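Local coordinates for glucose-6-phosphate isomerase (PDB 1ZZG), which probably catalyses the reversible isomerisation of glucose 6-phosphate to fructose 6-phosphate, a step of glycolysis and gluconeogenesis, at residues 185-189 with 263-268; 268-274 with 392-398. All blocks are in the same frame, centred on the assembly; numbering follows the deposited sequence.

Contact 1: 185-189 with 263-268; sequences GGRFS and QLHDES
Arg187 reaches from a short 3-10 turn across the side of helix 257-269 and meets Gln263, Glu267 and Ser268. Its CG lies between the backbone N and the carbonyl carbon (chi1 54°), and the chain then runs extended as far as NE, which brings the guanidinium alongside Glu267 and Ser268. NE donates to Ser268 OG at 2.8 Å. That hydroxyl in turn donates to Leu264 O, 2.7 Å from Ser268 OG, one turn earlier in the helix. NH1 forms a salt bridge with Glu267 OE2 at 3.0 Å, coming from above the carboxylate plane. Gln263 NE2 donates to the same OE2 from the opposite face, also at 3.0 Å. The Gln263 amide also packs on the arginine, with Gln263 CD 3.7 Å from Arg187 CB. NH1 has another partner in Gln399 OE1. Beside the arginine, Leu264 CD1 sits over one face of the Phe188 ring, 3.9 Å from its centroid, in a CH-pi contact. The Phe188 ring also stacks with Trp43. Glu267 is the predicted proton donor of the active site. Two N-H groups grip its OE2 from both faces, which should limit rotation of the carboxylate. Arg187 and Gln263 are thus probably second-shell residues that help to position it.

Contact 2: 268-274 with 392-398; sequences SLGKVDR and WEVNAFD
The end of helix 257-269 and the turn into edge strand 271-272 pack here against the loop that follows helix 371-391, where Glu393 forms a Schellman motif. Lys271 bends at chi2 (-83°) and again at chi4, which brings NZ back to the C-terminal end of the helix. There it donates to Asn395 O at 2.7 Å, in the carbonyl plane, and to Asp398 O at 2.8 Å, from above the plane. Ser268 O, in its own segment, takes a further bond from NZ at 2.9 Å. NZ also forms a salt bridge with Asp398 OD1, but the hydrogen bond in it is weak. Leu269 CB lies 3.7 Å from Trp392 CZ3, and the two side chains cross at about a right angle. Val394 CG1 packs on Asp273 CA and CB. At the outer end, Arg274 N donates to Glu393 O at 3.0 Å, and Glu393 CB lies over one face of the Arg274 guanidinium, toward its rim. Water 1 links Val272 O to Asn395 N, and water 3 joins Arg274 NH1 to Val394 O. Asn395 OD1 accepts from Phe397 N, 2.9 Å away, closing an Asx turn. The lysine ammonium thus ties a helix C-terminal carbonyl to a loop that itself begins with the Schellman motif ending helix 371-391.

In the fold
Contacts 1 and 2 share Ser268, near the C-terminal end of helix 257-269, and follow each other along the chain, with centres about 12 Å apart. Arg187 joins them: NH2 lies 2.8 Å from Asp398 O and 3.0 Å from Ala396 O, both probable hydrogen bonds. Phe188 CZ also packs on Phe397 CE1 at 3.6 Å. Asp398 O therefore probably accepts from both Arg187 and Lys271. Contact 1 holds the predicted proton donor Glu267, whose side chain is about 8 Å from that of Lys406, the other predicted active-site residue. Contact 2 lies farther out, about 19 Å between its centre and that of the chain. Both touch the second subunit: Glu267 packs on its Ala294, and Gly270 O accepts from its Gln297.

Contact 1: 185-189 with 263-268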
ATOM      1  N   GLY A 185     -12.044  13.148 -15.624  1.00 23.81           N
ATOM      2  CA  GLY A 185     -10.962  12.211 -15.865  1.00 24.84           C
ATOM      3  C   GLY A 185     -10.959  11.073 -14.856  1.00 25.57           C
ATOM      4  O   GLY A 185     -11.493  11.199 -13.754  1.00 24.71           O
ATOM      5  N   GLY A 186     -10.352   9.954 -15.234  1.00 25.02           N
ATOM      6  CA  GLY A 186     -10.294   8.803 -14.349  1.00 23.90           C
ATOM      7  C   GLY A 186      -9.848   9.053 -12.916  1.00 23.63           C
ATOM      8  O   GLY A 186     -10.562   8.695 -11.977  1.00 22.45           O
ATOM      9  N   ARG A 187      -8.680   9.665 -12.723  1.00 21.54           N
ATOM     10  CA  ARG A 187      -8.205   9.891 -11.360  1.00 22.28           C
ATOM     11  C   ARG A 187      -9.003  10.928 -10.590  1.00 20.08           C
ATOM     12  O   ARG A 187      -8.799  11.095  -9.393  1.00 22.84           O
ATOM     13  CB  ARG A 187      -6.712  10.256 -11.351  1.00 24.14           C
ATOM     14  CG  ARG A 187      -6.340  11.424 -12.226  1.00 25.37           C
ATOM     15  CD  ARG A 187      -4.825  11.640 -12.233  1.00 24.83           C
ATOM     16  NE  ARG A 187      -4.482  12.702 -13.167  1.00 24.91           N
ATOM     17  CZ  ARG A 187      -4.282  12.526 -14.468  1.00 26.17           C
ATOM     18  NH1 ARG A 187      -4.369  11.315 -15.008  1.00 24.83           N
ATOM     19  NH2 ARG A 187      -4.031  13.576 -15.237  1.00 23.18           N
ATOM     20  N   PHE A 188      -9.915  11.613 -11.273  1.00 20.28           N
ATOM     21  CA  PHE A 188     -10.765  12.628 -10.643  1.00 21.33           C
ATOM     22  C   PHE A 188     -12.214  12.135 -10.605  1.00 22.85           C
ATOM     23  O   PHE A 188     -13.132  12.923 -10.376  1.00 22.29           O
ATOM     24  CB  PHE A 188     -10.727  13.930 -11.456  1.00 21.28           C
ATOM     25  CG  PHE A 188      -9.445  14.700 -11.329  1.00 22.19           C
ATOM     26  CD1 PHE A 188      -9.305  15.688 -10.358  1.00 21.60           C
ATOM     27  CD2 PHE A 188      -8.378  14.449 -12.184  1.00 22.06           C
ATOM     28  CE1 PHE A 188      -8.123  16.413 -10.243  1.00 21.47           C
ATOM     29  CE2 PHE A 188      -7.189  15.170 -12.076  1.00 22.46           C
ATOM     30  CZ  PHE A 188      -7.066  16.153 -11.103  1.00 21.18           C
ATOM     31  N   SER A 189     -12.413  10.835 -10.808  1.00 22.82           N
ATOM     32  CA  SER A 189     -13.762  10.270 -10.874  1.00 23.09           C
ATOM     33  C   SER A 189     -14.352   9.632  -9.623  1.00 22.47           C
ATOM     34  O   SER A 189     -15.428   9.051  -9.701  1.00 23.01           O
ATOM     35  CB  SER A 189     -13.819   9.224 -11.991  1.00 24.14           C
ATOM     36  OG  SER A 189     -13.217   8.001 -11.567  1.00 22.52           O
ATOM     37  N   GLN A 263      -1.862   8.430  -6.946  1.00 22.86           N
ATOM     38  CA  GLN A 263      -2.205   8.511  -8.364  1.00 22.75           C
ATOM     39  C   GLN A 263      -2.621   9.936  -8.705  1.00 22.43           C
ATOM     40  O   GLN A 263      -2.225  10.480  -9.735  1.00 22.74           O
ATOM     41  CB  GLN A 263      -3.366   7.584  -8.752  1.00 25.00           C
ATOM     42  CG  GLN A 263      -3.920   7.963 -10.131  1.00 25.99           C
ATOM     43  CD  GLN A 263      -5.007   7.045 -10.653  1.00 31.52           C
ATOM     44  OE1 GLN A 263      -5.827   6.542  -9.895  1.00 34.62           O
ATOM     45  NE2 GLN A 263      -5.033   6.850 -11.968  1.00 31.61           N
ATOM     46  N   LEU A 264      -3.450  10.529  -7.853  1.00 22.78           N
ATOM     47  CA  LEU A 264      -3.913  11.892  -8.091  1.00 21.83           C
ATOM     48  C   LEU A 264      -2.730  12.845  -8.252  1.00 22.32           C
ATOM     49  O   LEU A 264      -2.653  13.606  -9.216  1.00 21.89           O
ATOM     50  CB  LEU A 264      -4.781  12.374  -6.928  1.00 22.57           C
ATOM     51  CG  LEU A 264      -5.192  13.851  -7.030  1.00 23.57           C
ATOM     52  CD1 LEU A 264      -6.118  14.041  -8.230  1.00 22.44           C
ATOM     53  CD2 LEU A 264      -5.872  14.304  -5.750  1.00 21.49           C
ATOM     54  N   HIS A 265      -1.809  12.795  -7.296  1.00 23.22           N
ATOM     55  CA  HIS A 265      -0.644  13.674  -7.308  1.00 22.16           C
ATOM     56  C   HIS A 265       0.353  13.380  -8.435  1.00 22.02           C
ATOM     57  O   HIS A 265       0.664  14.257  -9.248  1.00 21.61           O
ATOM     58  CB  HIS A 265       0.074  13.589  -5.959  1.00 21.91           C
ATOM     59  CG  HIS A 265       1.250  14.506  -5.846  1.00 23.75           C
ATOM     60  ND1 HIS A 265       1.122  15.850  -5.571  1.00 24.38           N
ATOM     61  CD2 HIS A 265       2.576  14.275  -5.995  1.00 22.52           C
ATOM     62  CE1 HIS A 265       2.321  16.409  -5.554  1.00 24.83           C
ATOM     63  NE2 HIS A 265       3.221  15.474  -5.808  1.00 22.82           N
ATOM     64  N   ASP A 266       0.850  12.148  -8.466  1.00 21.51           N
ATOM     65  CA  ASP A 266       1.826  11.696  -9.460  1.00 22.85           C
ATOM     66  C   ASP A 266       1.390  11.845 -10.917  1.00 22.51           C
ATOM     67  O   ASP A 266       2.078  12.465 -11.716  1.00 22.94           O
ATOM     68  CB  ASP A 266       2.168  10.221  -9.220  1.00 21.46           C
ATOM     69  CG  ASP A 266       3.133  10.009  -8.068  1.00 23.31           C
ATOM     70  OD1 ASP A 266       3.325  10.934  -7.249  1.00 22.67           O
ATOM     71  OD2 ASP A 266       3.694   8.891  -7.982  1.00 25.23           O
ATOM     72  N   GLU A 267       0.252  11.250 -11.261  1.00 22.35           N
ATOM     73  CA  GLU A 267      -0.237  11.296 -12.631  1.00 22.98           C
ATOM     74  C   GLU A 267      -0.617  12.695 -13.104  1.00 23.96           C
ATOM     75  O   GLU A 267      -0.485  13.009 -14.286  1.00 22.84           O
ATOM     76  CB  GLU A 267      -1.427  10.345 -12.787  1.00 26.28           C
ATOM     77  CG  GLU A 267      -1.454   9.635 -14.121  1.00 29.68           C
ATOM     78  CD  GLU A 267      -2.424   8.469 -14.153  1.00 30.70           C
ATOM     79  OE1 GLU A 267      -1.986   7.349 -14.492  1.00 30.65           O
ATOM     80  OE2 GLU A 267      -3.619   8.669 -13.847  1.00 26.86           O
ATOM     81  N   SER A 268      -1.084  13.536 -12.186  1.00 23.24           N
ATOM     82  CA  SER A 268      -1.484  14.892 -12.546  1.00 24.21           C
ATOM     83  C   SER A 268      -0.311  15.857 -12.729  1.00 24.42           C
ATOM     84  O   SER A 268      -0.252  16.592 -13.718  1.00 24.15           O
ATOM     85  CB  SER A 268      -2.426  15.479 -11.486  1.00 23.20           C
ATOM     86  OG  SER A 268      -3.647  14.762 -11.401  1.00 25.09           O
TER

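Contact 2: 268-274 with 392-398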
ATOM      1  N   SER A 268      -1.084  13.536 -12.186  1.00 23.24           N
ATOM      2  CA  SER A 268      -1.484  14.892 -12.546  1.00 24.21           C
ATOM      3  C   SER A 268      -0.311  15.857 -12.729  1.00 24.42           C
ATOM      4  O   SER A 268      -0.252  16.592 -13.718  1.00 24.15           O
ATOM      5  CB  SER A 268      -2.426  15.479 -11.486  1.00 23.20           C
ATOM      6  OG  SER A 268      -3.647  14.762 -11.401  1.00 25.09           O
ATOM      7  N   LEU A 269       0.625  15.835 -11.785  1.00 24.01           N
ATOM      8  CA  LEU A 269       1.752  16.760 -11.804  1.00 24.21           C
ATOM      9  C   LEU A 269       3.109  16.252 -12.310  1.00 25.54           C
ATOM     10  O   LEU A 269       4.041  17.044 -12.480  1.00 26.82           O
ATOM     11  CB  LEU A 269       1.888  17.368 -10.404  1.00 23.45           C
ATOM     12  CG  LEU A 269       0.547  17.934  -9.898  1.00 23.28           C
ATOM     13  CD1 LEU A 269       0.645  18.357  -8.434  1.00 23.69           C
ATOM     14  CD2 LEU A 269       0.137  19.111 -10.780  1.00 22.94           C
ATOM     15  N   GLY A 270       3.233  14.944 -12.534  1.00 24.41           N
ATOM     16  CA  GLY A 270       4.479  14.397 -13.057  1.00 25.24           C
ATOM     17  C   GLY A 270       4.389  14.646 -14.550  1.00 25.74           C
ATOM     18  O   GLY A 270       4.018  13.762 -15.330  1.00 24.05           O
ATOM     19  N   LYS A 271       4.736  15.862 -14.952  1.00 25.74           N
ATOM     20  CA  LYS A 271       4.599  16.254 -16.349  1.00 26.28           C
ATOM     21  C   LYS A 271       5.717  17.136 -16.878  1.00 27.21           C
ATOM     22  O   LYS A 271       6.577  17.590 -16.130  1.00 27.74           O
ATOM     23  CB  LYS A 271       3.285  17.030 -16.511  1.00 25.58           C
ATOM     24  CG  LYS A 271       2.026  16.256 -16.146  1.00 24.08           C
ATOM     25  CD  LYS A 271       1.570  15.385 -17.311  1.00 24.84           C
ATOM     26  CE  LYS A 271       0.419  14.478 -16.901  1.00 22.66           C
ATOM     27  NZ  LYS A 271      -0.679  15.253 -16.267  1.00 23.15           N
ATOM     28  N   VAL A 272       5.670  17.374 -18.186  1.00 26.76           N
ATOM     29  CA  VAL A 272       6.607  18.261 -18.857  1.00 29.17           C
ATOM     30  C   VAL A 272       5.868  19.596 -18.858  1.00 28.65           C
ATOM     31  O   VAL A 272       4.758  19.686 -19.399  1.00 29.11           O
ATOM     32  CB  VAL A 272       6.846  17.844 -20.321  1.00 29.50           C
ATOM     33  CG1 VAL A 272       7.771  18.845 -20.993  1.00 31.39           C
ATOM     34  CG2 VAL A 272       7.441  16.447 -20.378  1.00 30.67           C
ATOM     35  N   ASP A 273       6.451  20.625 -18.245  1.00 29.13           N
ATOM     36  CA  ASP A 273       5.775  21.913 -18.193  1.00 30.85           C
ATOM     37  C   ASP A 273       5.841  22.657 -19.525  1.00 32.84           C
ATOM     38  O   ASP A 273       6.418  22.161 -20.499  1.00 31.87           O
ATOM     39  CB  ASP A 273       6.323  22.788 -17.052  1.00 29.90           C
ATOM     40  CG  ASP A 273       7.756  23.238 -17.277  1.00 30.91           C
ATOM     41  OD1 ASP A 273       8.208  23.283 -18.440  1.00 30.05           O
ATOM     42  OD2 ASP A 273       8.423  23.567 -16.275  1.00 31.07           O
ATOM     43  N   ARG A 274       5.243  23.843 -19.566  1.00 35.43           N
ATOM     44  CA  ARG A 274       5.205  24.626 -20.793  1.00 37.68           C
ATOM     45  C   ARG A 274       6.560  25.127 -21.270  1.00 38.11           C
ATOM     46  O   ARG A 274       6.679  25.644 -22.380  1.00 38.71           O
ATOM     47  CB  ARG A 274       4.217  25.790 -20.646  1.00 38.48           C
ATOM     48  CG  ARG A 274       2.761  25.326 -20.579  1.00 39.08           C
ATOM     49  CD  ARG A 274       1.777  26.462 -20.842  1.00 40.07           C
ATOM     50  NE  ARG A 274       1.572  27.319 -19.679  1.00 40.65           N
ATOM     51  CZ  ARG A 274       0.825  26.992 -18.629  1.00 40.86           C
ATOM     52  NH1 ARG A 274       0.208  25.818 -18.591  1.00 40.19           N
ATOM     53  NH2 ARG A 274       0.687  27.844 -17.619  1.00 40.40           N
ATOM     54  N   TRP A 392       2.577  25.153 -11.551  1.00 25.49           N
ATOM     55  CA  TRP A 392       3.715  24.500 -12.191  1.00 27.30           C
ATOM     56  C   TRP A 392       3.628  24.505 -13.714  1.00 26.49           C
ATOM     57  O   TRP A 392       4.468  23.918 -14.394  1.00 27.18           O
ATOM     58  CB  TRP A 392       3.869  23.062 -11.679  1.00 26.58           C
ATOM     59  CG  TRP A 392       4.208  22.978 -10.217  1.00 25.36           C
ATOM     60  CD1 TRP A 392       4.432  24.023  -9.364  1.00 26.75           C
ATOM     61  CD2 TRP A 392       4.312  21.785  -9.426  1.00 25.82           C
ATOM     62  NE1 TRP A 392       4.663  23.555  -8.092  1.00 24.54           N
ATOM     63  CE2 TRP A 392       4.594  22.186  -8.100  1.00 26.16           C
ATOM     64  CE3 TRP A 392       4.192  20.419  -9.709  1.00 25.59           C
ATOM     65  CZ2 TRP A 392       4.756  21.266  -7.052  1.00 26.33           C
ATOM     66  CZ3 TRP A 392       4.353  19.501  -8.668  1.00 28.20           C
ATOM     67  CH2 TRP A 392       4.632  19.932  -7.355  1.00 26.95           C
ATOM     68  N   GLU A 393       2.604  25.169 -14.242  1.00 27.01           N
ATOM     69  CA  GLU A 393       2.417  25.289 -15.686  1.00 27.83           C
ATOM     70  C   GLU A 393       2.408  23.974 -16.446  1.00 27.86           C
ATOM     71  O   GLU A 393       3.116  23.806 -17.443  1.00 28.10           O
ATOM     72  CB  GLU A 393       3.494  26.206 -16.269  1.00 29.73           C
ATOM     73  CG  GLU A 393       3.547  27.561 -15.589  1.00 34.41           C
ATOM     74  CD  GLU A 393       4.490  28.527 -16.277  1.00 38.14           C
ATOM     75  OE1 GLU A 393       5.656  28.152 -16.535  1.00 41.37           O
ATOM     76  OE2 GLU A 393       4.062  29.665 -16.553  1.00 41.55           O
ATOM     77  N   VAL A 394       1.591  23.043 -15.974  1.00 26.70           N
ATOM     78  CA  VAL A 394       1.471  21.744 -16.613  1.00 25.59           C
ATOM     79  C   VAL A 394       0.001  21.454 -16.831  1.00 25.76           C
ATOM     80  O   VAL A 394      -0.865  22.130 -16.269  1.00 25.98           O
ATOM     81  CB  VAL A 394       2.045  20.616 -15.725  1.00 25.64           C
ATOM     82  CG1 VAL A 394       3.547  20.789 -15.549  1.00 24.39           C
ATOM     83  CG2 VAL A 394       1.348  20.625 -14.374  1.00 25.07           C
ATOM     84  N   ASN A 395      -0.266  20.461 -17.666  1.00 25.61           N
ATOM     85  CA  ASN A 395      -1.624  20.021 -17.937  1.00 25.89           C
ATOM     86  C   ASN A 395      -1.830  18.930 -16.887  1.00 25.72           C
ATOM     87  O   ASN A 395      -1.305  17.820 -17.013  1.00 25.70           O
ATOM     88  CB  ASN A 395      -1.729  19.422 -19.339  1.00 25.58           C
ATOM     89  CG  ASN A 395      -3.140  18.987 -19.680  1.00 25.94           C
ATOM     90  OD1 ASN A 395      -3.968  18.775 -18.791  1.00 25.59           O
ATOM     91  ND2 ASN A 395      -3.421  18.841 -20.971  1.00 25.55           N
ATOM     92  N   ALA A 396      -2.573  19.257 -15.840  1.00 23.97           N
ATOM     93  CA  ALA A 396      -2.814  18.312 -14.754  1.00 23.51           C
ATOM     94  C   ALA A 396      -3.903  17.294 -15.057  1.00 24.57           C
ATOM     95  O   ALA A 396      -4.204  16.435 -14.225  1.00 24.09           O
ATOM     96  CB  ALA A 396      -3.180  19.085 -13.489  1.00 24.41           C
ATOM     97  N   PHE A 397      -4.463  17.352 -16.259  1.00 23.35           N
ATOM     98  CA  PHE A 397      -5.576  16.477 -16.580  1.00 25.00           C
ATOM     99  C   PHE A 397      -5.402  15.422 -17.662  1.00 25.68           C
ATOM    100  O   PHE A 397      -6.366  14.746 -18.035  1.00 26.14           O
ATOM    101  CB  PHE A 397      -6.789  17.370 -16.849  1.00 24.05           C
ATOM    102  CG  PHE A 397      -7.016  18.387 -15.758  1.00 24.80           C
ATOM    103  CD1 PHE A 397      -7.430  17.983 -14.492  1.00 25.51           C
ATOM    104  CD2 PHE A 397      -6.714  19.732 -15.963  1.00 24.53           C
ATOM    105  CE1 PHE A 397      -7.539  18.900 -13.442  1.00 24.56           C
ATOM    106  CE2 PHE A 397      -6.818  20.662 -14.916  1.00 24.82           C
ATOM    107  CZ  PHE A 397      -7.230  20.242 -13.653  1.00 24.67           C
ATOM    108  N   ASP A 398      -4.181  15.268 -18.159  1.00 25.83           N
ATOM    109  CA  ASP A 398      -3.917  14.253 -19.170  1.00 26.35           C
ATOM    110  C   ASP A 398      -2.814  13.325 -18.656  1.00 26.51           C
ATOM    111  O   ASP A 398      -2.361  13.471 -17.522  1.00 25.84           O
ATOM    112  CB  ASP A 398      -3.539  14.895 -20.518  1.00 27.86           C
ATOM    113  CG  ASP A 398      -2.200  15.603 -20.489  1.00 28.04           C
ATOM    114  OD1 ASP A 398      -1.580  15.696 -19.416  1.00 27.96           O
ATOM    115  OD2 ASP A 398      -1.765  16.067 -21.563  1.00 32.65           O
TER
HETATM  116  O   HOH W   1       1.924  19.293 -19.137  1.00 27.15           O
HETATM  117  O   HOH W   2       7.050  24.503 -13.930  1.00 40.13           O
HETATM  118  O   HOH W   3      -1.760  24.956 -16.759  1.00 34.43           O